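Putative ring-cleaving dioxygenase MhqO (Bacillus subtilis subsp. subtilis, PDB 3OAJ) is a putative iron-dependent ring-cleaving dioxygenase that may contribute to the breakdown of aromatic compounds. Local coordinates at residues 8-13 with 59-64; 217-222 with 261-266; 241-246 with 253-258. All blocks are in the same frame, centred on the assembly; numbering follows the deposited sequence.

All three contacts involve one mixed sheet; in contact 3 a loop packs along its strand 253-258. Contact 1 joins neighbouring parallel strands 9-16 and 61-66 near the centre of the chain. Contact 2, centred about 10 Å from contact 1, pairs strands 215-223 and 264-269, and strands 9-16 and 215-223 lie side by side. Contacts 1 and 2 meet at the zinc ion. Contact 3 lies outside them, touching the site through the sulfate, and its centre is about 17 Å from that of contact 1. Along the chain, contact 1 closes before contact 2 opens, and contact 3 nests inside the loop closed by contact 2. The zinc site thus draws ligands from both vicinal oxygen chelate (VOC) sequence ranges.

Contact 1: residues 8-13 with 59-64; sequences GIHHIT and GTIITF. With ZN (zinc ion), chain C; SO4 (sulfate ion), chain D.
His11 lies against Ile61 and reaches past Thr63 to the metal, and its side chain can be followed outward atom by atom. Its CB packs against Ile61 CB at 3.6 Å, close to the carbonyl oxygen of Ile61, which accepts the hydrogen bond from Ile12 N. With chi1 at 63°, CG sits between the backbone nitrogen and the carbonyl carbon, and this lifts the ring off the strand beside the Thr63 methyl group; CD2 of His11 comes 3.7 Å from Thr63 CG2. On one edge of the ring, His11 ND1 donates a straight hydrogen bond of 2.8 Å to ND1 of His10. The acceptor lies in the plane of the His11 ring, whereas the donor stands 25° out of the His10 plane. At the far end, His11 NE2 binds the zinc ion at 2.1 Å.

Thr13 and Thr63 continue this face of the sheet. Their OG1 atoms are 2.7 Å apart; Thr13 OG1 also donates to sulfate O3 at 2.7 Å, and Thr63 OG1 is hydrogen-bonded to His48. On the opposite face, Ile12 CG2 meets Ile62 CD1 at 3.8 Å. The parallel backbones are joined by Thr63 N bonding to Ile12 O and, near the start of the pairing, by Gly59 N bonding to His10 O. Toward strand 215-223, His10 and His11 both face Ala220 in a classic beta bulge.

Chemically, His10 acts as a second-shell residue: the bond to its ND1, together with the zinc bond at NE2, fixes the rotation of the His11 imidazole. The sulfate, probably from the crystallisation liquor, occupies coordination positions through O3 and O4, consistent with a place where exogenous ligands could bind the iron that probably replaces zinc in the working enzyme.

Contact 2: residues 217-222 with 261-266; sequences HHIAWR and GEILFE. With ZN (zinc ion), chain C.
His218 and Glu266 meet at the zinc ion. NE2 of His218 binds the metal at 2.3 Å, and OE1 of Glu266 binds it at 1.8 Å, while the second carboxylate oxygen of Glu266 stays farther off, so the carboxylate acts mainly through one oxygen. The two donor atoms come close because they share a metal, and the imidazole and carboxylate planes are turned 51° from each other. His11 supplies the third protein ligand.

The next layer sets these groups in place. Glu266 leaves its strand fully extended, with CG anti to the backbone N (chi1 170°), and its carboxylate passes over the methyl group of Ala220, whose CB lies 3.4 Å from Glu266 OE1. Leu264 packs its CG against His218 CB at 3.7 Å. The backbones then lock the register of the parallel pair: Ile219 N bonds to Leu264 O, Glu266 N to Ile219 O, and Trp221 N to Glu266 O in an almost straight bond of 2.7 Å. Where the strands part, a water molecule spans His217 O and Leu264 N.

Farther out, on the face opposite Glu266, Trp221 and Phe265 meet, with Ile219 beside them. Trp221 turns the edge of its indole onto Phe265 in a T-shaped stack, with planes at 61°; Trp221 NE1 stands 3.3 Å above the phenyl plane of Phe265, over the ring centre. Ile219 CG2 is 3.6 Å from Phe265 CD1.

Toward strand 9-16, His217 and His218 form a classic beta bulge facing Thr13, the counterpart of the bulge in that strand. Carried on the sheet of paired VOC modules, two histidines and one carboxylate form a site that here holds zinc, as in the iron-binding facial triad of type I extradiol dioxygenases.

Contact 3: residues 241-246 with 253-258; sequences YGVTPV and NAIYFR. With SO4 (sulfate ion), chain D.
Thr244 OG1 is held by two backbone groups: it accepts a hydrogen bond from Tyr256 N at 2.9 Å and donates one to Pro245 O. The contact belongs to the outer part of the second VOC module, where the loop after helix 226-238 runs roughly antiparallel to strand 253-258 before entering the short edge strand 247-248. Thr244 N bonds to Tyr256 O at 3.0 Å, so one residue engages both the N-H and the C=O of Tyr256. A chi1 of 67° brings the threonine OG1 to Tyr256 N, adding a side-chain bond to the backbone one.

At Gly242 and Arg258 the backbones are bridged by water: one molecule joins Gly242 O to Arg258 N, another Gly242 N to Arg258 O. Apolar groups fill the side toward the helices. Val243 CG2 and Val246 CG2 each approach Ile255, and Phe257 directs its ring edge at the face of Tyr241, with planes at 67°; His260 stacks on Tyr241. The ring of Tyr256 extends instead toward the metal pocket, where its hydroxyl OH, also bonded to Arg249, donates to sulfate O1 at 2.8 Å.

Contact 1: residues 8-13 with 59-64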
loop_
_atom_site.group_PDB
_atom_site.type_symbol
_atom_site.label_atom_id
_atom_site.label_comp_id
_atom_site.label_asym_id
_atom_site.label_seq_id
_atom_site.Cartn_x
_atom_site.Cartn_y
_atom_site.Cartn_z
ATOM N N GLY A 8 5.231 9.771 -5.713
ATOM C CA GLY A 8 4.366 9.350 -4.603
ATOM C C GLY A 8 4.479 7.868 -4.323
ATOM O O GLY A 8 5.396 7.197 -4.821
ATOM N N ILE A 9 3.530 7.351 -3.553
ATOM C CA ILE A 9 3.508 5.937 -3.218
ATOM C C ILE A 9 3.284 5.081 -4.488
ATOM O O ILE A 9 2.438 5.408 -5.349
ATOM C CB ILE A 9 2.390 5.654 -2.203
ATOM C CG1 ILE A 9 2.638 6.404 -0.878
ATOM C CG2 ILE A 9 2.200 4.137 -1.982
ATOM C CD1 ILE A 9 1.401 6.471 0.037
ATOM N N HIS A 10 4.075 4.010 -4.595
ATOM C CA HIS A 10 3.891 2.965 -5.587
ATOM C C HIS A 10 2.939 1.910 -5.022
ATOM O O HIS A 10 1.892 1.649 -5.591
ATOM C CB HIS A 10 5.259 2.356 -5.984
ATOM C CG HIS A 10 5.192 1.364 -7.099
ATOM N ND1 HIS A 10 4.742 0.071 -6.917
ATOM C CD2 HIS A 10 5.544 1.461 -8.404
ATOM C CE1 HIS A 10 4.794 -0.574 -8.070
ATOM N NE2 HIS A 10 5.305 0.233 -8.980
ATOM N N HIS A 11 3.320 1.304 -3.901
ATOM C CA HIS A 11 2.453 0.336 -3.225
ATOM C C HIS A 11 2.819 0.312 -1.749
ATOM O O HIS A 11 3.836 0.872 -1.346
ATOM C CB HIS A 11 2.588 -1.082 -3.822
ATOM C CG HIS A 11 3.950 -1.689 -3.680
ATOM N ND1 HIS A 11 4.949 -1.503 -4.614
ATOM C CD2 HIS A 11 4.464 -2.517 -2.736
ATOM C CE1 HIS A 11 6.019 -2.192 -4.252
ATOM N NE2 HIS A 11 5.758 -2.809 -3.113
ATOM N N ILE A 12 1.951 -0.304 -0.953
ATOM C CA ILE A 12 2.210 -0.585 0.440
ATOM C C ILE A 12 1.985 -2.078 0.635
ATOM O O ILE A 12 1.085 -2.678 0.059
ATOM C CB ILE A 12 1.228 0.247 1.325
ATOM C CG1 ILE A 12 1.613 1.729 1.285
ATOM C CG2 ILE A 12 1.190 -0.249 2.762
ATOM C CD1 ILE A 12 0.523 2.680 1.765
ATOM N N THR A 13 2.798 -2.674 1.499
ATOM C CA THR A 13 2.774 -4.111 1.703
ATOM C C THR A 13 2.599 -4.425 3.180
ATOM O O THR A 13 3.292 -3.871 4.039
ATOM C CB THR A 13 4.049 -4.763 1.141
ATOM O OG1 THR A 13 4.053 -4.566 -0.271
ATOM C CG2 THR A 13 4.150 -6.277 1.496
ATOM N N GLY A 59 0.402 3.694 -7.159
ATOM C CA GLY A 59 -0.316 4.618 -6.295
ATOM C C GLY A 59 -1.686 4.131 -5.871
ATOM O O GLY A 59 -2.350 4.801 -5.081
ATOM N N THR A 60 -2.080 2.950 -6.362
ATOM C CA THR A 60 -3.352 2.317 -5.981
ATOM C C THR A 60 -3.176 0.934 -5.366
ATOM O O THR A 60 -4.154 0.326 -4.943
ATOM C CB THR A 60 -4.306 2.137 -7.186
ATOM O OG1 THR A 60 -3.906 1.001 -7.968
ATOM C CG2 THR A 60 -4.412 3.396 -8.097
ATOM N N ILE A 61 -1.929 0.457 -5.306
ATOM C CA ILE A 61 -1.612 -0.951 -5.073
ATOM C C ILE A 61 -1.359 -1.270 -3.603
ATOM O O ILE A 61 -0.384 -0.812 -3.019
ATOM C CB ILE A 61 -0.353 -1.373 -5.868
ATOM C CG1 ILE A 61 -0.488 -1.028 -7.362
ATOM C CG2 ILE A 61 -0.036 -2.866 -5.653
ATOM C CD1 ILE A 61 0.859 -0.982 -8.085
ATOM N N ILE A 62 -2.266 -2.038 -3.019
ATOM C CA ILE A 62 -2.083 -2.564 -1.667
ATOM C C ILE A 62 -1.800 -4.048 -1.802
ATOM O O ILE A 62 -2.494 -4.773 -2.511
ATOM C CB ILE A 62 -3.314 -2.223 -0.743
ATOM C CG1 ILE A 62 -3.046 -2.649 0.716
ATOM C CG2 ILE A 62 -4.626 -2.796 -1.301
ATOM C CD1 ILE A 62 -1.976 -1.831 1.444
ATOM N N THR A 63 -0.755 -4.498 -1.117
ATOM C CA THR A 63 -0.276 -5.865 -1.274
ATOM C C THR A 63 -0.180 -6.575 0.068
ATOM O O THR A 63 0.059 -5.943 1.101
ATOM C CB THR A 63 1.096 -5.950 -2.034
ATOM O OG1 THR A 63 2.145 -6.297 -1.125
ATOM C CG2 THR A 63 1.452 -4.668 -2.749
ATOM N N PHE A 64 -0.368 -7.898 0.035
ATOM C CA PHE A 64 -0.503 -8.667 1.276
ATOM C C PHE A 64 0.235 -9.981 1.237
ATOM O O PHE A 64 0.235 -10.679 0.215
ATOM C CB PHE A 64 -1.985 -8.977 1.524
ATOM C CG PHE A 64 -2.825 -7.764 1.690
ATOM C CD1 PHE A 64 -2.781 -7.018 2.875
ATOM C CD2 PHE A 64 -3.631 -7.326 0.626
ATOM C CE1 PHE A 64 -3.563 -5.866 3.010
ATOM C CE2 PHE A 64 -4.417 -6.191 0.747
ATOM C CZ PHE A 64 -4.377 -5.455 1.948
HETATM ZN ZN ZN C . 7.290 -3.618 -1.930
HETATM S S SO4 D . 7.337 -6.071 -2.335
HETATM O O1 SO4 D . 8.406 -6.331 -1.372
HETATM O O2 SO4 D . 6.916 -7.263 -3.044
HETATM O O3 SO4 D . 6.175 -5.450 -1.697
HETATM O O4 SO4 D . 7.890 -5.170 -3.350
#

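Contact 2: residues 217-222 with 261-266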
loop_
_atom_site.group_PDB
_atom_site.type_symbol
_atom_site.label_atom_id
_atom_site.label_comp_id
_atom_site.label_asym_id
_atom_site.label_seq_id
_atom_site.Cartn_x
_atom_site.Cartn_y
_atom_site.Cartn_z
ATOM N N HIS A 217 4.301 -3.750 6.536
ATOM C CA HIS A 217 5.692 -4.225 6.448
ATOM C C HIS A 217 6.615 -3.152 5.872
ATOM O O HIS A 217 7.716 -2.921 6.379
ATOM C CB HIS A 217 5.778 -5.505 5.607
ATOM C CG HIS A 217 7.151 -6.102 5.572
ATOM N ND1 HIS A 217 7.555 -7.091 6.440
ATOM C CD2 HIS A 217 8.223 -5.827 4.790
ATOM C CE1 HIS A 217 8.814 -7.412 6.188
ATOM N NE2 HIS A 217 9.244 -6.656 5.194
ATOM N N HIS A 218 6.168 -2.508 4.790
ATOM C CA HIS A 218 6.947 -1.436 4.180
ATOM C C HIS A 218 6.115 -0.577 3.248
ATOM O O HIS A 218 4.984 -0.947 2.874
ATOM C CB HIS A 218 8.177 -1.998 3.456
ATOM C CG HIS A 218 7.859 -2.892 2.292
ATOM N ND1 HIS A 218 7.768 -4.263 2.422
ATOM C CD2 HIS A 218 7.669 -2.627 0.977
ATOM C CE1 HIS A 218 7.535 -4.803 1.238
ATOM N NE2 HIS A 218 7.453 -3.832 0.346
ATOM N N ILE A 219 6.676 0.580 2.892
ATOM C CA ILE A 219 6.051 1.474 1.944
ATOM C C ILE A 219 6.982 1.711 0.759
ATOM O O ILE A 219 8.159 2.015 0.945
ATOM C CB ILE A 219 5.604 2.800 2.646
ATOM C CG1 ILE A 219 4.932 3.756 1.644
ATOM C CG2 ILE A 219 6.764 3.484 3.396
ATOM C CD1 ILE A 219 4.020 4.806 2.299
ATOM N N ALA A 220 6.436 1.572 -0.453
ATOM C CA ALA A 220 7.224 1.764 -1.665
ATOM C C ALA A 220 6.855 3.071 -2.356
ATOM O O ALA A 220 5.670 3.420 -2.508
ATOM C CB ALA A 220 7.022 0.601 -2.618
ATOM N N TRP A 221 7.901 3.786 -2.750
ATOM C CA TRP A 221 7.799 5.026 -3.507
ATOM C C TRP A 221 8.119 4.773 -4.971
ATOM O O TRP A 221 8.896 3.890 -5.300
ATOM C CB TRP A 221 8.780 6.042 -2.912
ATOM C CG TRP A 221 8.578 6.180 -1.430
ATOM C CD1 TRP A 221 9.269 5.534 -0.452
ATOM C CD2 TRP A 221 7.592 6.981 -0.761
ATOM N NE1 TRP A 221 8.776 5.872 0.776
ATOM C CE2 TRP A 221 7.757 6.771 0.617
ATOM C CE3 TRP A 221 6.595 7.865 -1.200
ATOM C CZ2 TRP A 221 6.962 7.399 1.571
ATOM C CZ3 TRP A 221 5.800 8.490 -0.245
ATOM C CH2 TRP A 221 6.014 8.273 1.123
ATOM N N ARG A 222 7.500 5.551 -5.841
ATOM C CA ARG A 222 7.637 5.387 -7.293
ATOM C C ARG A 222 8.941 5.903 -7.872
ATOM O O ARG A 222 9.444 6.951 -7.481
ATOM C CB ARG A 222 6.488 6.102 -8.005
ATOM C CG ARG A 222 5.137 5.462 -7.724
ATOM C CD ARG A 222 3.980 6.318 -8.158
ATOM N NE ARG A 222 3.978 6.514 -9.595
ATOM C CZ ARG A 222 3.147 7.319 -10.234
ATOM N NH1 ARG A 222 2.225 8.003 -9.567
ATOM N NH2 ARG A 222 3.232 7.424 -11.546
ATOM N N GLY A 261 14.191 6.642 11.026
ATOM C CA GLY A 261 13.083 6.425 11.962
ATOM C C GLY A 261 12.639 4.965 12.026
ATOM O O GLY A 261 11.642 4.638 12.681
ATOM N N GLU A 262 13.398 4.099 11.352
ATOM C CA GLU A 262 13.211 2.636 11.346
ATOM C C GLU A 262 12.089 2.109 10.445
ATOM O O GLU A 262 11.821 0.904 10.435
ATOM C CB GLU A 262 13.121 2.054 12.769
ATOM C CG GLU A 262 14.456 2.118 13.521
ATOM C CD GLU A 262 15.575 1.416 12.763
ATOM O OE1 GLU A 262 15.347 0.275 12.329
ATOM O OE2 GLU A 262 16.667 2.004 12.602
ATOM N N ILE A 263 11.469 2.974 9.642
ATOM C CA ILE A 263 10.500 2.514 8.663
ATOM C C ILE A 263 11.249 1.917 7.476
ATOM O O ILE A 263 12.243 2.489 7.020
ATOM C CB ILE A 263 9.593 3.666 8.193
ATOM C CG1 ILE A 263 8.969 4.393 9.389
ATOM C CG2 ILE A 263 8.470 3.137 7.318
ATOM C CD1 ILE A 263 8.300 5.723 9.013
ATOM N N LEU A 264 10.766 0.784 6.971
ATOM C CA LEU A 264 11.339 0.208 5.766
ATOM C C LEU A 264 10.727 0.869 4.535
ATOM O O LEU A 264 9.509 0.809 4.332
ATOM C CB LEU A 264 11.142 -1.311 5.752
ATOM C CG LEU A 264 11.760 -2.030 4.539
ATOM C CD1 LEU A 264 13.263 -1.770 4.457
ATOM C CD2 LEU A 264 11.471 -3.537 4.589
ATOM N N PHE A 265 11.584 1.516 3.738
ATOM C CA PHE A 265 11.156 2.161 2.503
ATOM C C PHE A 265 11.605 1.317 1.312
ATOM O O PHE A 265 12.569 0.538 1.389
ATOM C CB PHE A 265 11.830 3.536 2.375
ATOM C CG PHE A 265 11.099 4.680 3.079
ATOM C CD1 PHE A 265 10.122 4.457 4.048
ATOM C CD2 PHE A 265 11.451 5.998 2.786
ATOM C CE1 PHE A 265 9.492 5.511 4.683
ATOM C CE2 PHE A 265 10.804 7.080 3.413
ATOM C CZ PHE A 265 9.829 6.830 4.369
ATOM N N GLU A 266 10.935 1.523 0.190
ATOM C CA GLU A 266 11.285 0.829 -1.041
ATOM C C GLU A 266 11.150 1.848 -2.163
ATOM O O GLU A 266 10.342 2.766 -2.061
ATOM C CB GLU A 266 10.317 -0.343 -1.252
ATOM C CG GLU A 266 10.392 -1.035 -2.637
ATOM C CD GLU A 266 9.365 -2.126 -2.800
ATOM O OE1 GLU A 266 8.577 -2.376 -1.865
ATOM O OE2 GLU A 266 9.332 -2.731 -3.891
HETATM ZN ZN ZN C . 7.290 -3.618 -1.930
HETATM O O HOH W 1 8.401 -0.469 8.184
#

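Contact 3: residues 241-246 with 253-258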
loop_
_atom_site.group_PDB
_atom_site.type_symbol
_atom_site.label_atom_id
_atom_site.label_comp_id
_atom_site.label_asym_id
_atom_site.label_seq_id
_atom_site.Cartn_x
_atom_site.Cartn_y
_atom_site.Cartn_z
ATOM N N TYR A 241 22.325 6.003 3.892
ATOM C CA TYR A 241 21.496 4.811 4.087
ATOM C C TYR A 241 22.129 3.586 3.439
ATOM O O TYR A 241 22.843 3.700 2.442
ATOM C CB TYR A 241 20.112 5.028 3.476
ATOM C CG TYR A 241 19.377 6.221 4.035
ATOM C CD1 TYR A 241 19.525 7.489 3.462
ATOM C CD2 TYR A 241 18.564 6.092 5.159
ATOM C CE1 TYR A 241 18.854 8.595 3.969
ATOM C CE2 TYR A 241 17.887 7.188 5.681
ATOM C CZ TYR A 241 18.035 8.431 5.086
ATOM O OH TYR A 241 17.361 9.486 5.633
ATOM N N GLY A 242 21.873 2.412 4.016
ATOM C CA GLY A 242 22.107 1.156 3.309
ATOM C C GLY A 242 20.974 0.882 2.327
ATOM O O GLY A 242 19.802 1.018 2.681
ATOM N N VAL A 243 21.319 0.451 1.112
ATOM C CA VAL A 243 20.321 0.145 0.069
ATOM C C VAL A 243 20.627 -1.212 -0.561
ATOM O O VAL A 243 21.796 -1.540 -0.823
ATOM C CB VAL A 243 20.214 1.264 -1.042
ATOM C CG1 VAL A 243 21.488 1.416 -1.818
ATOM C CG2 VAL A 243 19.023 1.043 -1.974
ATOM N N THR A 244 19.576 -1.994 -0.797
ATOM C CA THR A 244 19.746 -3.301 -1.411
ATOM C C THR A 244 20.110 -3.201 -2.887
ATOM O O THR A 244 19.904 -2.149 -3.511
ATOM C CB THR A 244 18.465 -4.146 -1.327
ATOM O OG1 THR A 244 17.445 -3.556 -2.148
ATOM C CG2 THR A 244 17.978 -4.302 0.096
ATOM N N PRO A 245 20.609 -4.319 -3.464
ATOM C CA PRO A 245 20.637 -4.414 -4.911
ATOM C C PRO A 245 19.228 -4.352 -5.492
ATOM O O PRO A 245 18.229 -4.525 -4.764
ATOM C CB PRO A 245 21.268 -5.795 -5.161
ATOM C CG PRO A 245 21.964 -6.137 -3.894
ATOM C CD PRO A 245 21.126 -5.543 -2.823
ATOM N N VAL A 246 19.152 -4.076 -6.789
ATOM C CA VAL A 246 17.886 -4.150 -7.502
ATOM C C VAL A 246 17.438 -5.603 -7.545
ATOM O O VAL A 246 18.219 -6.493 -7.919
ATOM C CB VAL A 246 18.006 -3.640 -8.955
ATOM C CG1 VAL A 246 16.682 -3.817 -9.700
ATOM C CG2 VAL A 246 18.466 -2.183 -8.990
ATOM N N ASN A 253 10.684 -3.573 -10.636
ATOM C CA ASN A 253 11.964 -3.798 -9.964
ATOM C C ASN A 253 11.948 -2.996 -8.663
ATOM O O ASN A 253 11.302 -1.946 -8.584
ATOM C CB ASN A 253 13.130 -3.375 -10.861
ATOM C CG ASN A 253 13.285 -4.274 -12.083
ATOM O OD1 ASN A 253 13.013 -5.472 -12.023
ATOM N ND2 ASN A 253 13.679 -3.686 -13.210
ATOM N N ALA A 254 12.632 -3.517 -7.650
ATOM C CA ALA A 254 12.622 -2.970 -6.295
ATOM C C ALA A 254 14.014 -2.778 -5.709
ATOM O O ALA A 254 14.890 -3.600 -5.924
ATOM C CB ALA A 254 11.837 -3.893 -5.382
ATOM N N ILE A 255 14.196 -1.673 -4.980
ATOM C CA ILE A 255 15.298 -1.521 -4.024
ATOM C C ILE A 255 14.693 -1.136 -2.687
ATOM O O ILE A 255 13.635 -0.499 -2.633
ATOM C CB ILE A 255 16.346 -0.466 -4.461
ATOM C CG1 ILE A 255 15.703 0.917 -4.674
ATOM C CG2 ILE A 255 17.035 -0.928 -5.744
ATOM C CD1 ILE A 255 16.705 2.019 -5.034
ATOM N N TYR A 256 15.373 -1.533 -1.618
ATOM C CA TYR A 256 14.890 -1.298 -0.243
ATOM C C TYR A 256 15.942 -0.595 0.606
ATOM O O TYR A 256 17.140 -0.867 0.488
ATOM C CB TYR A 256 14.523 -2.627 0.443
ATOM C CG TYR A 256 13.542 -3.494 -0.330
ATOM C CD1 TYR A 256 12.170 -3.437 -0.075
ATOM C CD2 TYR A 256 13.989 -4.358 -1.341
ATOM C CE1 TYR A 256 11.268 -4.236 -0.800
ATOM C CE2 TYR A 256 13.109 -5.154 -2.062
ATOM C CZ TYR A 256 11.750 -5.086 -1.794
ATOM O OH TYR A 256 10.869 -5.877 -2.511
ATOM N N PHE A 257 15.477 0.272 1.500
ATOM C CA PHE A 257 16.359 0.876 2.501
ATOM C C PHE A 257 15.567 1.210 3.744
ATOM O O PHE A 257 14.447 1.740 3.648
ATOM C CB PHE A 257 17.096 2.111 1.955
ATOM C CG PHE A 257 16.212 3.288 1.614
ATOM C CD1 PHE A 257 15.480 3.315 0.429
ATOM C CD2 PHE A 257 16.179 4.424 2.448
ATOM C CE1 PHE A 257 14.694 4.435 0.090
ATOM C CE2 PHE A 257 15.401 5.538 2.116
ATOM C CZ PHE A 257 14.667 5.543 0.937
ATOM N N ARG A 258 16.136 0.870 4.900
ATOM C CA ARG A 258 15.512 1.253 6.162
ATOM C C ARG A 258 15.926 2.659 6.512
ATOM O O ARG A 258 17.125 2.989 6.519
ATOM C CB ARG A 258 15.874 0.287 7.295
ATOM C CG ARG A 258 14.906 0.460 8.475
ATOM C CD ARG A 258 14.875 -0.721 9.373
ATOM N NE ARG A 258 14.405 -1.943 8.731
ATOM C CZ ARG A 258 13.148 -2.377 8.729
ATOM N NH1 ARG A 258 12.170 -1.666 9.304
ATOM N NH2 ARG A 258 12.866 -3.542 8.151
HETATM S S SO4 D . 7.337 -6.071 -2.335
HETATM O O1 SO4 D . 8.406 -6.331 -1.372
HETATM O O2 SO4 D . 6.916 -7.263 -3.044
HETATM O O3 SO4 D . 6.175 -5.450 -1.697
HETATM O O4 SO4 D . 7.890 -5.170 -3.350
HETATM O O HOH W 2 18.695 -0.435 4.820
HETATM O O HOH W 3 19.812 2.162 6.101
HETATM O O HOH W 4 18.856 -2.094 2.594
#